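Putative oxidoreductase (Salmonella enterica subsp. enterica serovar Typhimurium, PDB 3NX4) binds NADP and probably acts as an NADPH-dependent acryloyl-CoA reductase of the medium-chain dehydrogenase/reductase family. Local coordinates at residues M1-G11 / A15-A27. Numbering follows the deposited sequence.
Sequences MQALILEQQDG and ASVQHLEESQLPA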
loop_
_atom_site.group_PDB
_atom_site.type_symbol
_atom_site.label_atom_id
_atom_site.label_comp_id
_atom_site.label_asym_id
_atom_site.label_seq_id
_atom_site.Cartn_x
_atom_site.Cartn_y
_atom_site.Cartn_z
HETATM N N MSE A 1 -2.447 -32.315 -33.145
HETATM C CA MSE A 1 -2.331 -32.019 -31.713
HETATM C C MSE A 1 -3.690 -31.875 -31.020
HETATM O O MSE A 1 -4.701 -31.592 -31.661
HETATM C CB MSE A 1 -1.491 -30.758 -31.483
HETATM C CG MSE A 1 -1.990 -29.527 -32.235
HETATM SE SE MSE A 1 -1.223 -27.843 -31.595
HETATM C CE MSE A 1 -1.904 -27.865 -29.760
ATOM N N GLN A 2 -3.733 -32.189 -29.728
ATOM C CA GLN A 2 -4.908 -31.957 -28.901
ATOM C C GLN A 2 -4.935 -30.739 -28.094
ATOM O O GLN A 2 -3.912 -30.537 -27.451
ATOM C CB GLN A 2 -5.038 -33.179 -27.992
ATOM C CG GLN A 2 -6.445 -33.452 -27.508
ATOM C CD GLN A 2 -6.514 -34.610 -26.521
ATOM O OE1 GLN A 2 -7.597 -35.084 -26.177
ATOM N NE2 GLN A 2 -5.355 -35.064 -26.055
ATOM N N ALA A 3 -5.996 -29.955 -28.014
ATOM C CA ALA A 3 -6.035 -28.818 -27.119
ATOM C C ALA A 3 -7.429 -28.549 -26.566
ATOM O O ALA A 3 -8.424 -28.894 -27.188
ATOM C CB ALA A 3 -5.518 -27.594 -27.827
ATOM N N LEU A 4 -7.500 -27.908 -25.406
ATOM C CA LEU A 4 -8.779 -27.519 -24.851
ATOM C C LEU A 4 -9.154 -26.221 -25.536
ATOM O O LEU A 4 -8.385 -25.273 -25.536
ATOM C CB LEU A 4 -8.692 -27.338 -23.338
ATOM C CG LEU A 4 -9.781 -26.540 -22.624
ATOM C CD1 LEU A 4 -11.157 -27.025 -22.977
ATOM C CD2 LEU A 4 -9.578 -26.568 -21.125
ATOM N N ILE A 5 -10.338 -26.182 -26.122
ATOM C CA ILE A 5 -10.770 -25.031 -26.893
ATOM C C ILE A 5 -11.995 -24.347 -26.338
ATOM O O ILE A 5 -12.954 -24.998 -25.974
ATOM C CB ILE A 5 -11.072 -25.426 -28.344
ATOM C CG1 ILE A 5 -9.794 -25.876 -29.045
ATOM C CG2 ILE A 5 -11.707 -24.272 -29.077
ATOM C CD1 ILE A 5 -8.895 -24.752 -29.441
ATOM N N LEU A 6 -11.951 -23.024 -26.283
ATOM C CA LEU A 6 -13.068 -22.237 -25.799
ATOM C C LEU A 6 -13.723 -21.487 -26.938
ATOM O O LEU A 6 -13.061 -20.785 -27.685
ATOM C CB LEU A 6 -12.616 -21.223 -24.750
ATOM C CG LEU A 6 -11.924 -21.743 -23.495
ATOM C CD1 LEU A 6 -11.673 -20.602 -22.540
ATOM C CD2 LEU A 6 -12.737 -22.815 -22.837
ATOM N N GLU A 7 -15.040 -21.639 -27.040
ATOM C CA GLU A 7 -15.858 -20.959 -28.033
ATOM C C GLU A 7 -17.134 -20.509 -27.332
ATOM O O GLU A 7 -17.612 -21.199 -26.437
ATOM C CB GLU A 7 -16.215 -21.922 -29.164
ATOM C CG GLU A 7 -15.021 -22.540 -29.862
ATOM C CD GLU A 7 -15.277 -23.968 -30.291
ATOM O OE1 GLU A 7 -15.758 -24.761 -29.457
ATOM O OE2 GLU A 7 -14.982 -24.306 -31.456
ATOM N N GLN A 8 -17.688 -19.362 -27.713
ATOM C CA GLN A 8 -18.931 -18.917 -27.087
ATOM C C GLN A 8 -20.058 -18.862 -28.110
ATOM O O GLN A 8 -19.995 -18.094 -29.065
ATOM C CB GLN A 8 -18.748 -17.545 -26.442
ATOM C CG GLN A 8 -18.316 -16.462 -27.404
ATOM C CD GLN A 8 -18.376 -15.084 -26.787
ATOM O OE1 GLN A 8 -18.922 -14.901 -25.701
ATOM N NE2 GLN A 8 -17.813 -14.102 -27.477
ATOM N N GLN A 9 -21.086 -19.683 -27.908
ATOM C CA GLN A 9 -22.214 -19.716 -28.835
ATOM C C GLN A 9 -23.047 -18.443 -28.860
ATOM O O GLN A 9 -23.348 -17.908 -29.926
ATOM C CB GLN A 9 -23.146 -20.863 -28.458
ATOM C CG GLN A 9 -24.039 -20.532 -27.271
ATOM C CD GLN A 9 -25.179 -21.512 -27.097
ATOM O OE1 GLN A 9 -26.255 -21.149 -26.622
ATOM N NE2 GLN A 9 -24.952 -22.761 -27.486
ATOM N N ASP A 10 -23.412 -17.959 -27.677
ATOM C CA ASP A 10 -24.227 -16.753 -27.560
ATOM C C ASP A 10 -24.021 -16.158 -26.180
ATOM O O ASP A 10 -24.840 -16.370 -25.287
ATOM C CB ASP A 10 -25.702 -17.080 -27.784
ATOM C CG ASP A 10 -26.093 -17.037 -29.247
ATOM O OD1 ASP A 10 -25.253 -16.630 -30.077
ATOM O OD2 ASP A 10 -27.244 -17.405 -29.565
ATOM N N GLY A 11 -22.938 -15.420 -25.995
ATOM C CA GLY A 11 -22.667 -14.821 -24.706
ATOM C C GLY A 11 -22.316 -15.851 -23.653
ATOM O O GLY A 11 -22.120 -15.524 -22.484
ATOM N N ALA A 15 -16.563 -25.147 -23.661
ATOM C CA ALA A 15 -15.230 -25.714 -23.586
ATOM C C ALA A 15 -15.207 -27.184 -23.937
ATOM O O ALA A 15 -15.963 -27.963 -23.389
ATOM C CB ALA A 15 -14.653 -25.508 -22.194
ATOM N N SER A 16 -14.327 -27.556 -24.852
ATOM C CA SER A 16 -14.201 -28.943 -25.248
ATOM C C SER A 16 -12.800 -29.243 -25.700
ATOM O O SER A 16 -12.132 -28.384 -26.237
ATOM C CB SER A 16 -15.131 -29.213 -26.422
ATOM O OG SER A 16 -14.713 -28.460 -27.539
ATOM N N VAL A 17 -12.356 -30.470 -25.511
ATOM C CA VAL A 17 -11.057 -30.850 -26.012
ATOM C C VAL A 17 -11.222 -31.193 -27.487
ATOM O O VAL A 17 -12.137 -31.915 -27.873
ATOM C CB VAL A 17 -10.458 -32.020 -25.249
ATOM C CG1 VAL A 17 -9.166 -32.447 -25.881
ATOM C CG2 VAL A 17 -10.239 -31.639 -23.802
ATOM N N GLN A 18 -10.333 -30.652 -28.305
ATOM C CA GLN A 18 -10.383 -30.830 -29.743
ATOM C C GLN A 18 -9.022 -31.147 -30.313
ATOM O O GLN A 18 -7.999 -30.974 -29.664
ATOM C CB GLN A 18 -10.920 -29.578 -30.426
ATOM C CG GLN A 18 -12.360 -29.255 -30.126
ATOM C CD GLN A 18 -12.865 -28.098 -30.949
ATOM O OE1 GLN A 18 -12.365 -27.839 -32.038
ATOM N NE2 GLN A 18 -13.868 -27.403 -30.442
ATOM N N HIS A 19 -9.033 -31.633 -31.542
ATOM C CA HIS A 19 -7.820 -31.903 -32.276
ATOM C C HIS A 19 -7.679 -30.797 -33.298
ATOM O O HIS A 19 -8.659 -30.353 -33.883
ATOM C CB HIS A 19 -7.884 -33.256 -32.965
ATOM C CG HIS A 19 -7.512 -34.391 -32.075
ATOM N ND1 HIS A 19 -6.303 -35.044 -32.170
ATOM C CD2 HIS A 19 -8.179 -34.978 -31.056
ATOM C CE1 HIS A 19 -6.247 -35.993 -31.254
ATOM N NE2 HIS A 19 -7.372 -35.972 -30.564
ATOM N N LEU A 20 -6.459 -30.315 -33.468
ATOM C CA LEU A 20 -6.194 -29.255 -34.418
ATOM C C LEU A 20 -4.808 -29.403 -34.984
ATOM O O LEU A 20 -3.998 -30.164 -34.466
ATOM C CB LEU A 20 -6.379 -27.876 -33.792
ATOM C CG LEU A 20 -5.533 -27.527 -32.579
ATOM C CD1 LEU A 20 -5.590 -26.045 -32.336
ATOM C CD2 LEU A 20 -6.047 -28.287 -31.390
ATOM N N GLU A 21 -4.555 -28.713 -36.085
ATOM C CA GLU A 21 -3.233 -28.721 -36.681
ATOM C C GLU A 21 -2.331 -27.708 -35.996
ATOM O O GLU A 21 -2.749 -26.612 -35.661
ATOM C CB GLU A 21 -3.293 -28.471 -38.184
ATOM C CG GLU A 21 -3.615 -29.712 -38.988
ATOM C CD GLU A 21 -2.561 -30.790 -38.859
ATOM O OE1 GLU A 21 -1.661 -30.663 -38.001
ATOM O OE2 GLU A 21 -2.633 -31.776 -39.618
ATOM N N GLU A 22 -1.074 -28.081 -35.851
ATOM C CA GLU A 22 -0.086 -27.270 -35.174
ATOM C C GLU A 22 0.042 -25.931 -35.872
ATOM O O GLU A 22 0.315 -24.917 -35.246
ATOM C CB GLU A 22 1.254 -28.002 -35.166
ATOM C CG GLU A 22 2.350 -27.291 -34.432
ATOM C CD GLU A 22 3.575 -28.145 -34.260
ATOM O OE1 GLU A 22 3.460 -29.377 -34.356
ATOM O OE2 GLU A 22 4.656 -27.587 -34.022
ATOM N N SER A 23 -0.138 -25.944 -37.186
ATOM C CA SER A 23 -0.011 -24.739 -38.007
ATOM C C SER A 23 -1.073 -23.684 -37.682
ATOM O O SER A 23 -1.019 -22.570 -38.194
ATOM C CB SER A 23 -0.057 -25.097 -39.498
ATOM O OG SER A 23 -1.255 -25.781 -39.820
ATOM N N GLN A 24 -2.034 -24.043 -36.835
ATOM C CA GLN A 24 -3.081 -23.113 -36.413
ATOM C C GLN A 24 -2.647 -22.253 -35.225
ATOM O O GLN A 24 -3.291 -21.251 -34.903
ATOM C CB GLN A 24 -4.355 -23.869 -36.037
ATOM C CG GLN A 24 -4.956 -24.703 -37.145
ATOM C CD GLN A 24 -6.245 -25.370 -36.706
ATOM O OE1 GLN A 24 -6.376 -26.592 -36.756
ATOM N NE2 GLN A 24 -7.206 -24.565 -36.264
ATOM N N LEU A 25 -1.565 -22.654 -34.565
ATOM C CA LEU A 25 -1.058 -21.907 -33.420
ATOM C C LEU A 25 -0.650 -20.496 -33.833
ATOM O O LEU A 25 -0.259 -20.274 -34.981
ATOM C CB LEU A 25 0.153 -22.616 -32.819
ATOM C CG LEU A 25 -0.018 -23.993 -32.188
ATOM C CD1 LEU A 25 1.340 -24.510 -31.746
ATOM C CD2 LEU A 25 -0.982 -23.924 -31.019
ATOM N N PRO A 26 -0.722 -19.539 -32.892
ATOM C CA PRO A 26 -0.305 -18.167 -33.202
ATOM C C PRO A 26 1.156 -18.135 -33.623
ATOM O O PRO A 26 1.871 -19.120 -33.446
ATOM C CB PRO A 26 -0.470 -17.441 -31.859
ATOM C CG PRO A 26 -0.409 -18.530 -30.824
ATOM C CD PRO A 26 -1.103 -19.688 -31.474
ATOM N N ALA A 27 1.600 -17.015 -34.179
ATOM C CA ALA A 27 2.994 -16.893 -34.578
ATOM C C ALA A 27 3.863 -16.620 -33.358
ATOM O O ALA A 27 3.431 -15.960 -32.414
ATOM C CB ALA A 27 3.162 -15.791 -35.617
#
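The methyl of A15 packs against two leucines of strand 2-8: its CB lies 3.4 Å from L6 CD2, tighter than usual van der Waals contact, and 3.9 Å from L4 CD1. I47 of helix 41-48 touches both L4 and A15, closing this end on the GroES-like part of the chain. At the other end, CG of the selenomethionine M1 stands between the backbone N and the carbonyl carbon (chi1 55°) and the chain runs on extended to SE, 4.0 Å from L25 CD2 and beside the backbone of E22, while A3 CB meets L20 CD2 at 3.7 Å. Between these ends, strands 2-8 and 13-19 form an antiparallel beta hairpin at the N-terminus, laced by reciprocal backbone hydrogen bonds in the pairs A3-Q18 and I5-S16; M1 and L20 exchange a further pair. The solvent-facing parts are polar. Q18 crosses I5 at about a right angle and sends NE2 to S16 OG, 3.2 Å away in its own amide plane, a bond that fixes the amide's rotation. Q18 NE2 also makes a weak bond to E7 OE2 (3.4 Å), the carboxylate turned 54° from the amide. On the face of L4, L6 and A15, Q2 crosses V17 obliquely, its CG 3.3 Å from V17 CG1, and the same CG lies over one face of the exposed H19 ring.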